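Local coordinates for protein dermonecrotic toxin (Pasteurella multocida, PDB 2EBF) that acts as a mitogenic toxin that induces bone resorption, and of which this C-terminal region holds a thiol protease-like catalytic triad, at residues F392-S403 with L491-A502; S593-L602 with F671-A679. All blocks are in the same frame, centred on the assembly; numbering follows the deposited sequence.

Contact 1 of 2, residues F392-S403 with L491-A502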
loop_
_atom_site.group_PDB
_atom_site.type_symbol
_atom_site.label_atom_id
_atom_site.label_comp_id
_atom_site.label_asym_id
_atom_site.label_seq_id
_atom_site.Cartn_x
_atom_site.Cartn_y
_atom_site.Cartn_z
ATOM N N PHE A 392 -29.192 1.284 -25.079
ATOM C CA PHE A 392 -28.081 0.631 -24.391
ATOM C C PHE A 392 -28.384 -0.856 -24.182
ATOM O O PHE A 392 -27.530 -1.704 -24.437
ATOM C CB PHE A 392 -27.777 1.301 -23.042
ATOM C CG PHE A 392 -26.977 2.577 -23.156
ATOM C CD1 PHE A 392 -25.578 2.544 -23.127
ATOM C CD2 PHE A 392 -27.619 3.812 -23.267
ATOM C CE1 PHE A 392 -24.820 3.726 -23.230
ATOM C CE2 PHE A 392 -26.874 5.001 -23.364
ATOM C CZ PHE A 392 -25.477 4.955 -23.342
ATOM N N ILE A 393 -29.599 -1.150 -23.723
ATOM C CA ILE A 393 -30.039 -2.520 -23.432
ATOM C C ILE A 393 -30.035 -3.376 -24.702
ATOM O O ILE A 393 -29.559 -4.517 -24.697
ATOM C CB ILE A 393 -31.439 -2.517 -22.762
ATOM C CG1 ILE A 393 -31.365 -1.842 -21.383
ATOM C CG2 ILE A 393 -32.017 -3.930 -22.632
ATOM C CD1 ILE A 393 -32.717 -1.699 -20.690
ATOM N N ASP A 394 -30.556 -2.811 -25.786
ATOM C CA ASP A 394 -30.587 -3.487 -27.080
ATOM C C ASP A 394 -29.208 -3.841 -27.628
ATOM O O ASP A 394 -29.073 -4.776 -28.423
ATOM C CB ASP A 394 -31.335 -2.630 -28.097
ATOM C CG ASP A 394 -32.831 -2.624 -27.867
ATOM O OD1 ASP A 394 -33.324 -3.381 -26.999
ATOM O OD2 ASP A 394 -33.521 -1.866 -28.581
ATOM N N ASN A 395 -28.191 -3.087 -27.218
ATOM C CA ASN A 395 -26.819 -3.362 -27.631
ATOM C C ASN A 395 -26.031 -4.146 -26.583
ATOM O O ASN A 395 -24.801 -4.203 -26.629
ATOM C CB ASN A 395 -26.113 -2.062 -28.026
ATOM C CG ASN A 395 -26.637 -1.508 -29.335
ATOM O OD1 ASN A 395 -27.528 -0.649 -29.356
ATOM N ND2 ASN A 395 -26.131 -2.037 -30.438
ATOM N N GLY A 396 -26.751 -4.745 -25.637
ATOM C CA GLY A 396 -26.154 -5.690 -24.700
ATOM C C GLY A 396 -25.692 -5.207 -23.333
ATOM O O GLY A 396 -25.026 -5.962 -22.622
ATOM N N LEU A 397 -26.058 -3.987 -22.932
ATOM C CA LEU A 397 -25.749 -3.503 -21.570
ATOM C C LEU A 397 -26.090 -4.566 -20.523
ATOM O O LEU A 397 -27.209 -5.076 -20.499
ATOM C CB LEU A 397 -26.526 -2.212 -21.249
ATOM C CG LEU A 397 -26.352 -1.610 -19.850
ATOM C CD1 LEU A 397 -25.005 -0.885 -19.729
ATOM C CD2 LEU A 397 -27.515 -0.681 -19.509
ATOM N N THR A 398 -25.126 -4.898 -19.665
ATOM C CA THR A 398 -25.363 -5.907 -18.622
ATOM C C THR A 398 -25.374 -5.309 -17.223
ATOM O O THR A 398 -25.994 -5.865 -16.319
ATOM C CB THR A 398 -24.309 -7.055 -18.653
ATOM O OG1 THR A 398 -22.995 -6.509 -18.522
ATOM C CG2 THR A 398 -24.396 -7.849 -19.952
ATOM N N GLU A 399 -24.695 -4.176 -17.044
ATOM C CA GLU A 399 -24.442 -3.659 -15.701
ATOM C C GLU A 399 -24.252 -2.138 -15.639
ATOM O O GLU A 399 -23.642 -1.534 -16.526
ATOM C CB GLU A 399 -23.210 -4.364 -15.117
ATOM C CG GLU A 399 -23.032 -4.195 -13.621
ATOM C CD GLU A 399 -22.130 -5.264 -13.009
ATOM O OE1 GLU A 399 -21.604 -6.112 -13.765
ATOM O OE2 GLU A 399 -21.954 -5.255 -11.766
ATOM N N ILE A 400 -24.775 -1.546 -14.565
ATOM C CA ILE A 400 -24.580 -0.133 -14.229
ATOM C C ILE A 400 -23.777 -0.039 -12.933
ATOM O O ILE A 400 -24.081 -0.723 -11.956
ATOM C CB ILE A 400 -25.937 0.595 -14.028
ATOM C CG1 ILE A 400 -26.766 0.563 -15.321
ATOM C CG2 ILE A 400 -25.727 2.037 -13.522
ATOM C CD1 ILE A 400 -28.270 0.658 -15.095
ATOM N N ALA A 401 -22.759 0.814 -12.922
ATOM C CA ALA A 401 -21.915 0.960 -11.744
ATOM C C ALA A 401 -21.775 2.421 -11.376
ATOM O O ALA A 401 -21.660 3.276 -12.254
ATOM C CB ALA A 401 -20.547 0.339 -11.986
ATOM N N ILE A 402 -21.796 2.700 -10.078
ATOM C CA ILE A 402 -21.656 4.059 -9.594
ATOM C C ILE A 402 -20.681 4.123 -8.421
ATOM O O ILE A 402 -20.690 3.261 -7.535
ATOM C CB ILE A 402 -23.038 4.740 -9.264
ATOM C CG1 ILE A 402 -23.493 4.514 -7.809
ATOM C CG2 ILE A 402 -24.121 4.350 -10.290
ATOM C CD1 ILE A 402 -23.697 3.072 -7.399
ATOM N N SER A 403 -19.839 5.152 -8.437
ATOM C CA SER A 403 -18.877 5.385 -7.372
ATOM C C SER A 403 -19.491 6.140 -6.186
ATOM O O SER A 403 -18.881 6.218 -5.122
ATOM C CB SER A 403 -17.670 6.145 -7.923
ATOM O OG SER A 403 -18.076 7.403 -8.419
ATOM N N LEU A 491 -15.463 -5.021 -13.054
ATOM C CA LEU A 491 -16.027 -4.486 -14.294
ATOM C C LEU A 491 -15.381 -4.933 -15.600
ATOM O O LEU A 491 -16.102 -5.236 -16.555
ATOM C CB LEU A 491 -16.126 -2.957 -14.249
ATOM C CG LEU A 491 -17.096 -2.369 -13.222
ATOM C CD1 LEU A 491 -17.043 -0.854 -13.290
ATOM C CD2 LEU A 491 -18.531 -2.890 -13.404
ATOM N N ASP A 492 -14.055 -4.966 -15.683
ATOM C CA ASP A 492 -13.470 -5.431 -16.949
ATOM C C ASP A 492 -13.318 -6.949 -16.962
ATOM O O ASP A 492 -12.247 -7.508 -16.692
ATOM C CB ASP A 492 -12.243 -4.621 -17.447
ATOM C CG ASP A 492 -10.996 -4.770 -16.574
ATOM O OD1 ASP A 492 -9.923 -4.292 -17.027
ATOM O OD2 ASP A 492 -11.066 -5.336 -15.462
ATOM N N ARG A 493 -14.449 -7.593 -17.238
ATOM C CA ARG A 493 -14.570 -9.034 -17.255
ATOM C C ARG A 493 -15.282 -9.427 -18.544
ATOM O O ARG A 493 -16.130 -8.683 -19.047
ATOM C CB ARG A 493 -15.367 -9.512 -16.037
ATOM C CG ARG A 493 -14.655 -9.276 -14.697
ATOM C CD ARG A 493 -15.362 -9.975 -13.534
ATOM N NE ARG A 493 -16.520 -9.215 -13.059
ATOM C CZ ARG A 493 -17.269 -9.533 -12.005
ATOM N NH1 ARG A 493 -16.999 -10.611 -11.277
ATOM N NH2 ARG A 493 -18.293 -8.760 -11.674
ATOM N N GLU A 494 -14.927 -10.593 -19.081
ATOM C CA GLU A 494 -15.526 -11.093 -20.315
ATOM C C GLU A 494 -17.055 -11.176 -20.207
ATOM O O GLU A 494 -17.599 -11.524 -19.153
ATOM C CB GLU A 494 -14.918 -12.456 -20.689
ATOM C CG GLU A 494 -15.252 -13.607 -19.724
ATOM C CD GLU A 494 -16.342 -14.533 -20.249
ATOM O OE1 GLU A 494 -17.334 -14.775 -19.514
ATOM O OE2 GLU A 494 -16.205 -15.026 -21.396
ATOM N N GLY A 495 -17.736 -10.830 -21.295
ATOM C CA GLY A 495 -19.193 -10.897 -21.356
ATOM C C GLY A 495 -19.930 -9.784 -20.626
ATOM O O GLY A 495 -21.142 -9.885 -20.397
ATOM N N GLN A 496 -19.210 -8.729 -20.254
ATOM C CA GLN A 496 -19.827 -7.592 -19.580
ATOM C C GLN A 496 -19.778 -6.362 -20.465
ATOM O O GLN A 496 -18.747 -6.061 -21.071
ATOM C CB GLN A 496 -19.145 -7.294 -18.240
ATOM C CG GLN A 496 -19.246 -8.426 -17.226
ATOM C CD GLN A 496 -18.904 -7.999 -15.802
ATOM O OE1 GLN A 496 -18.572 -6.835 -15.540
ATOM N NE2 GLN A 496 -18.994 -8.948 -14.870
ATOM N N LYS A 497 -20.916 -5.677 -20.544
ATOM C CA LYS A 497 -21.022 -4.378 -21.200
ATOM C C LYS A 497 -21.646 -3.443 -20.175
ATOM O O LYS A 497 -22.777 -3.645 -19.750
ATOM C CB LYS A 497 -21.890 -4.472 -22.454
ATOM C CG LYS A 497 -21.254 -5.263 -23.585
ATOM C CD LYS A 497 -22.230 -5.456 -24.735
ATOM C CE LYS A 497 -21.537 -5.998 -25.978
ATOM N NZ LYS A 497 -22.528 -6.209 -27.071
ATOM N N PHE A 498 -20.884 -2.447 -19.744
ATOM C CA PHE A 498 -21.271 -1.683 -18.572
ATOM C C PHE A 498 -21.268 -0.184 -18.828
ATOM O O PHE A 498 -20.669 0.299 -19.796
ATOM C CB PHE A 498 -20.339 -2.012 -17.394
ATOM C CG PHE A 498 -18.893 -1.688 -17.662
ATOM C CD1 PHE A 498 -18.379 -0.435 -17.346
ATOM C CD2 PHE A 498 -18.050 -2.631 -18.260
ATOM C CE1 PHE A 498 -17.041 -0.125 -17.597
ATOM C CE2 PHE A 498 -16.711 -2.322 -18.524
ATOM C CZ PHE A 498 -16.213 -1.069 -18.196
ATOM N N VAL A 499 -21.939 0.537 -17.935
ATOM C CA VAL A 499 -21.857 1.987 -17.857
ATOM C C VAL A 499 -21.480 2.353 -16.420
ATOM O O VAL A 499 -22.001 1.763 -15.473
ATOM C CB VAL A 499 -23.213 2.640 -18.228
ATOM C CG1 VAL A 499 -23.196 4.125 -17.925
ATOM C CG2 VAL A 499 -23.574 2.368 -19.698
ATOM N N VAL A 500 -20.568 3.312 -16.254
ATOM C CA VAL A 500 -20.167 3.768 -14.920
ATOM C C VAL A 500 -20.466 5.248 -14.761
ATOM O O VAL A 500 -20.240 6.034 -15.684
ATOM C CB VAL A 500 -18.646 3.563 -14.638
ATOM C CG1 VAL A 500 -18.334 3.690 -13.129
ATOM C CG2 VAL A 500 -18.176 2.241 -15.129
ATOM N N PHE A 501 -20.963 5.619 -13.582
ATOM C CA PHE A 501 -21.151 7.017 -13.219
ATOM C C PHE A 501 -20.215 7.367 -12.076
ATOM O O PHE A 501 -20.239 6.723 -11.026
ATOM C CB PHE A 501 -22.602 7.282 -12.810
ATOM C CG PHE A 501 -23.578 7.122 -13.933
ATOM C CD1 PHE A 501 -23.902 8.211 -14.748
ATOM C CD2 PHE A 501 -24.171 5.883 -14.189
ATOM C CE1 PHE A 501 -24.798 8.074 -15.792
ATOM C CE2 PHE A 501 -25.082 5.729 -15.234
ATOM C CZ PHE A 501 -25.396 6.820 -16.043
ATOM N N ALA A 502 -19.402 8.399 -12.280
ATOM C CA ALA A 502 -18.379 8.763 -11.309
ATOM C C ALA A 502 -18.010 10.232 -11.386
ATOM O O ALA A 502 -18.143 10.860 -12.439
ATOM C CB ALA A 502 -17.130 7.896 -11.506
#
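Backbone hydrogen bonds join strand 399-402 to strand 498-502 in parallel: Val-499 N gives to Glu-399 O (3.0 Å), Ala-401 N to Val-499 O (2.8 Å) and Phe-501 N to Ala-401 O, with Ser-403 N to Phe-501 O as the last bond. At the entrance Lys-497 O receives Thr-398 N at 2.7 Å, almost straight (176°) and in the carbonyl plane. Thr-398 returns the grip, because its OG1, held between its own N and carbonyl carbon (chi1 57°), accepts Lys-497 N at 3.0 Å. The extended lysine chain runs back along the end of helix 389-394, where NZ meets Asn-395 O from above the carbonyl plane; Gly-396, with positive phi, closes that helix in a Schellman motif. The strands are inner members of a mixed sheet, flanked by strands 456-461 and 372-376, in the C2 domain.

Apolar packing covers both faces. On one, Val-499 CG2 touches both Leu-397 CD1 (3.6 Å) and, obliquely, the CD1-CE1 bond of the Phe-392 ring; beta-branched valine suits the extended backbone, and its CG2 branch supplies the contact. Further along, Ile-400 CG2 comes to the edge of the Phe-501 ring, 4.1 Å from CE2. On the other, the small Ala-401 lets Leu-491 CD1 approach its CB to 3.9 Å, while the buried carboxylate of Glu-399 turns to a salt bridge with Arg-458.

Contact 2 of 2, residues S593-L602 with F671-A679; sequences SVSEDLREEL and FKFAGKEFA
Phe-673 pushes its ring against the first turns of helix 596-610, at the tip of a beta hairpin whose strands, 660-673 and 676-681, belong to the antiparallel sheet of the C3 domain. A type I' turn from Phe-673 to Lys-676 joins them, with Ala-674 and Gly-675 both at positive phi; Phe-671 and Phe-678 form a hydrogen-bonded antiparallel pair behind it. The helix runs roughly antiparallel to strand 671-673 (148°) and covers the aromatic side of the hairpin.

Most of the contact is apolar. With CG anti to the backbone N (chi1 177°), the Phe-673 side chain reaches out to the other segment: Leu-598 CD2, on the helix, meets its CZ at 3.9 Å, and Val-594 CG2, from the loop before the helix, comes near CE1. The methyl of Ala-674 touches both Val-594 CG2 (3.6 Å) and Leu-598 CD1. Leu-602, the buried residue of this helical turn, serves three rings with one methyl: CD1 lies over a face of Phe-678 in a CH-pi contact, 3.8 Å from the ring centroid, reaches the edge of Phe-671 at CZ, and touches Phe-673 CD1. The second branch, CD2, also meets Phe-678, so both methyls of the leucine are used.

Polar groups work around the margin. The extended Glu-601 chain crosses Phe-673 obliquely and brings its carboxylate to the ring's edge, with OE1 3.6 Å from CZ; this fits the weakly positive rim of an aromatic ring. Ser-593 OG likewise lies in the plane of the Phe-678 ring, 3.3 Å from CZ, while bonding to Leu-590 O. The long, exposed Lys-676 reaches back to Ser-593, its NZ donating to Ser-593 O at 2.9 Å, tilted 31° from the carbonyl plane.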
loop_
_atom_site.group_PDB
_atom_site.type_symbol
_atom_site.label_atom_id
_atom_site.label_comp_id
_atom_site.label_asym_id
_atom_site.label_seq_id
_atom_site.Cartn_x
_atom_site.Cartn_y
_atom_site.Cartn_z
ATOM N N SER A 593 16.180 -21.217 -20.356
ATOM C CA SER A 593 16.444 -19.805 -20.613
ATOM C C SER A 593 15.849 -19.340 -21.933
ATOM O O SER A 593 15.754 -18.139 -22.198
ATOM C CB SER A 593 17.954 -19.536 -20.621
ATOM O OG SER A 593 18.549 -19.952 -21.843
ATOM N N VAL A 594 15.466 -20.297 -22.769
ATOM C CA VAL A 594 15.068 -19.990 -24.128
ATOM C C VAL A 594 13.929 -20.920 -24.562
ATOM O O VAL A 594 13.760 -22.006 -24.001
ATOM C CB VAL A 594 16.325 -20.028 -25.062
ATOM C CG1 VAL A 594 16.446 -21.330 -25.831
ATOM C CG2 VAL A 594 16.357 -18.820 -25.990
ATOM N N SER A 595 13.137 -20.481 -25.538
ATOM C CA SER A 595 12.029 -21.284 -26.060
ATOM C C SER A 595 12.549 -22.529 -26.777
ATOM O O SER A 595 13.674 -22.528 -27.295
ATOM C CB SER A 595 11.146 -20.449 -26.995
ATOM O OG SER A 595 11.871 -20.004 -28.131
ATOM N N GLU A 596 11.729 -23.583 -26.796
ATOM C CA GLU A 596 12.088 -24.878 -27.400
ATOM C C GLU A 596 12.653 -24.778 -28.823
ATOM O O GLU A 596 13.533 -25.560 -29.198
ATOM C CB GLU A 596 10.885 -25.837 -27.355
ATOM C CG GLU A 596 11.092 -27.219 -28.013
ATOM C CD GLU A 596 12.272 -28.004 -27.438
ATOM O OE1 GLU A 596 13.042 -28.596 -28.232
ATOM O OE2 GLU A 596 12.431 -28.032 -26.194
ATOM N N ASP A 597 12.152 -23.815 -29.598
ATOM C CA ASP A 597 12.584 -23.611 -30.990
ATOM C C ASP A 597 13.938 -22.912 -31.135
ATOM O O ASP A 597 14.507 -22.882 -32.228
ATOM C CB ASP A 597 11.524 -22.841 -31.789
ATOM C CG ASP A 597 11.216 -21.477 -31.197
ATOM O OD1 ASP A 597 10.545 -21.426 -30.142
ATOM O OD2 ASP A 597 11.632 -20.453 -31.790
ATOM N N LEU A 598 14.442 -22.338 -30.045
ATOM C CA LEU A 598 15.750 -21.679 -30.063
ATOM C C LEU A 598 16.808 -22.515 -29.337
ATOM O O LEU A 598 18.002 -22.210 -29.396
ATOM C CB LEU A 598 15.655 -20.274 -29.464
ATOM C CG LEU A 598 14.858 -19.225 -30.256
ATOM C CD1 LEU A 598 14.374 -18.096 -29.352
ATOM C CD2 LEU A 598 15.663 -18.668 -31.429
ATOM N N ARG A 599 16.358 -23.581 -28.679
ATOM C CA ARG A 599 17.203 -24.429 -27.849
ATOM C C ARG A 599 18.422 -24.971 -28.584
ATOM O O ARG A 599 19.554 -24.843 -28.116
ATOM C CB ARG A 599 16.393 -25.613 -27.341
ATOM C CG ARG A 599 16.751 -26.048 -25.945
ATOM C CD ARG A 599 15.616 -25.702 -25.006
ATOM N NE ARG A 599 14.880 -26.899 -24.604
ATOM C CZ ARG A 599 13.814 -26.901 -23.805
ATOM N NH1 ARG A 599 13.329 -25.764 -23.317
ATOM N NH2 ARG A 599 13.230 -28.052 -23.498
ATOM N N GLU A 600 18.171 -25.596 -29.729
ATOM C CA GLU A 600 19.208 -26.249 -30.518
ATOM C C GLU A 600 20.288 -25.265 -30.968
ATOM O O GLU A 600 21.482 -25.573 -30.921
ATOM C CB GLU A 600 18.584 -26.988 -31.716
ATOM C CG GLU A 600 17.888 -26.112 -32.793
ATOM C CD GLU A 600 16.908 -25.068 -32.235
ATOM O OE1 GLU A 600 17.145 -23.858 -32.498
ATOM O OE2 GLU A 600 15.920 -25.456 -31.542
ATOM N N GLU A 601 19.864 -24.080 -31.389
ATOM C CA GLU A 601 20.805 -23.056 -31.818
ATOM C C GLU A 601 21.662 -22.565 -30.647
ATOM O O GLU A 601 22.880 -22.429 -30.779
ATOM C CB GLU A 601 20.082 -21.887 -32.469
ATOM C CG GLU A 601 21.036 -20.876 -33.079
ATOM C CD GLU A 601 20.340 -19.675 -33.672
ATOM O OE1 GLU A 601 19.092 -19.592 -33.596
ATOM O OE2 GLU A 601 21.053 -18.809 -34.217
ATOM N N LEU A 602 21.019 -22.297 -29.510
ATOM C CA LEU A 602 21.734 -21.932 -28.287
ATOM C C LEU A 602 22.818 -22.952 -27.924
ATOM O O LEU A 602 23.968 -22.576 -27.695
ATOM C CB LEU A 602 20.769 -21.739 -27.110
ATOM C CG LEU A 602 21.442 -21.402 -25.767
ATOM C CD1 LEU A 602 22.177 -20.038 -25.815
ATOM C CD2 LEU A 602 20.454 -21.448 -24.611
ATOM N N PHE A 671 27.738 -13.139 -24.240
ATOM C CA PHE A 671 27.187 -12.933 -25.573
ATOM C C PHE A 671 25.682 -12.786 -25.425
ATOM O O PHE A 671 25.105 -13.194 -24.413
ATOM C CB PHE A 671 27.582 -14.061 -26.556
ATOM C CG PHE A 671 26.903 -15.378 -26.289
ATOM C CD1 PHE A 671 25.709 -15.700 -26.923
ATOM C CD2 PHE A 671 27.469 -16.309 -25.427
ATOM C CE1 PHE A 671 25.075 -16.906 -26.677
ATOM C CE2 PHE A 671 26.839 -17.529 -25.175
ATOM C CZ PHE A 671 25.647 -17.832 -25.804
ATOM N N LYS A 672 25.053 -12.189 -26.433
ATOM C CA LYS A 672 23.634 -11.917 -26.385
ATOM C C LYS A 672 22.926 -12.808 -27.393
ATOM O O LYS A 672 23.313 -12.880 -28.561
ATOM C CB LYS A 672 23.361 -10.434 -26.655
ATOM C CG LYS A 672 21.992 -9.986 -26.199
ATOM C CD LYS A 672 22.021 -8.569 -25.678
ATOM C CE LYS A 672 20.621 -8.113 -25.293
ATOM N NZ LYS A 672 20.584 -6.622 -25.158
ATOM N N PHE A 673 21.912 -13.519 -26.917
ATOM C CA PHE A 673 21.130 -14.382 -27.783
ATOM C C PHE A 673 19.688 -14.412 -27.295
ATOM O O PHE A 673 19.433 -14.588 -26.103
ATOM C CB PHE A 673 21.717 -15.800 -27.825
ATOM C CG PHE A 673 20.904 -16.774 -28.646
ATOM C CD1 PHE A 673 20.056 -17.688 -28.031
ATOM C CD2 PHE A 673 20.981 -16.766 -30.040
ATOM C CE1 PHE A 673 19.293 -18.588 -28.792
ATOM C CE2 PHE A 673 20.225 -17.660 -30.808
ATOM C CZ PHE A 673 19.382 -18.573 -30.181
ATOM N N ALA A 674 18.759 -14.226 -28.235
ATOM C CA ALA A 674 17.321 -14.245 -27.966
ATOM C C ALA A 674 16.928 -13.323 -26.817
ATOM O O ALA A 674 16.184 -13.721 -25.925
ATOM C CB ALA A 674 16.851 -15.671 -27.687
ATOM N N GLY A 675 17.460 -12.104 -26.822
ATOM C CA GLY A 675 17.111 -11.127 -25.791
ATOM C C GLY A 675 17.825 -11.256 -24.449
ATOM O O GLY A 675 17.800 -10.315 -23.654
ATOM N N LYS A 676 18.460 -12.406 -24.196
ATOM C CA LYS A 676 19.161 -12.663 -22.922
ATOM C C LYS A 676 20.688 -12.631 -23.042
ATOM O O LYS A 676 21.234 -12.858 -24.118
ATOM C CB LYS A 676 18.731 -14.007 -22.325
ATOM C CG LYS A 676 17.427 -13.941 -21.537
ATOM C CD LYS A 676 17.086 -15.281 -20.924
ATOM C CE LYS A 676 15.845 -15.169 -20.054
ATOM N NZ LYS A 676 15.218 -16.498 -19.842
ATOM N N GLU A 677 21.365 -12.353 -21.926
ATOM C CA GLU A 677 22.823 -12.421 -21.870
ATOM C C GLU A 677 23.294 -13.738 -21.245
ATOM O O GLU A 677 22.732 -14.210 -20.254
ATOM C CB GLU A 677 23.406 -11.223 -21.119
ATOM C CG GLU A 677 23.202 -9.905 -21.858
ATOM C CD GLU A 677 24.314 -8.926 -21.637
ATOM O OE1 GLU A 677 25.287 -9.257 -20.924
ATOM O OE2 GLU A 677 24.224 -7.812 -22.195
ATOM N N PHE A 678 24.324 -14.322 -21.848
ATOM C CA PHE A 678 24.886 -15.582 -21.378
ATOM C C PHE A 678 26.348 -15.369 -21.037
ATOM O O PHE A 678 27.145 -15.053 -21.920
ATOM C CB PHE A 678 24.765 -16.632 -22.472
ATOM C CG PHE A 678 23.355 -17.075 -22.725
ATOM C CD1 PHE A 678 22.839 -18.178 -22.062
ATOM C CD2 PHE A 678 22.541 -16.374 -23.613
ATOM C CE1 PHE A 678 21.535 -18.594 -22.284
ATOM C CE2 PHE A 678 21.226 -16.781 -23.839
ATOM C CZ PHE A 678 20.728 -17.892 -23.170
ATOM N N ALA A 679 26.696 -15.519 -19.758
ATOM C CA ALA A 679 28.085 -15.390 -19.324
ATOM C C ALA A 679 28.976 -16.387 -20.066
ATOM O O ALA A 679 28.586 -17.536 -20.270
ATOM C CB ALA A 679 28.188 -15.623 -17.836
#

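How the contacts relate
From the N terminus, the chain first passes through the helical region that includes the membrane localization domain, then enters the C2 domain. There contact 1 brings 491-502 back beside 392-403, closing a largely helical loop of 87 residues that also supplies strand 456-461 of the same sheet. The chain then leaves for the C3 domain, where contact 2 closes a second loop of 68 residues, which includes the phosphonate-binding residues 624-628. The two loops follow in series, neither nested nor crossed. Their centres lie about 45 Å apart and their nearest atoms about 28 Å, so the two do not touch; one joins strands within the C2 sheet, the other packs a helix on the C3 hairpin.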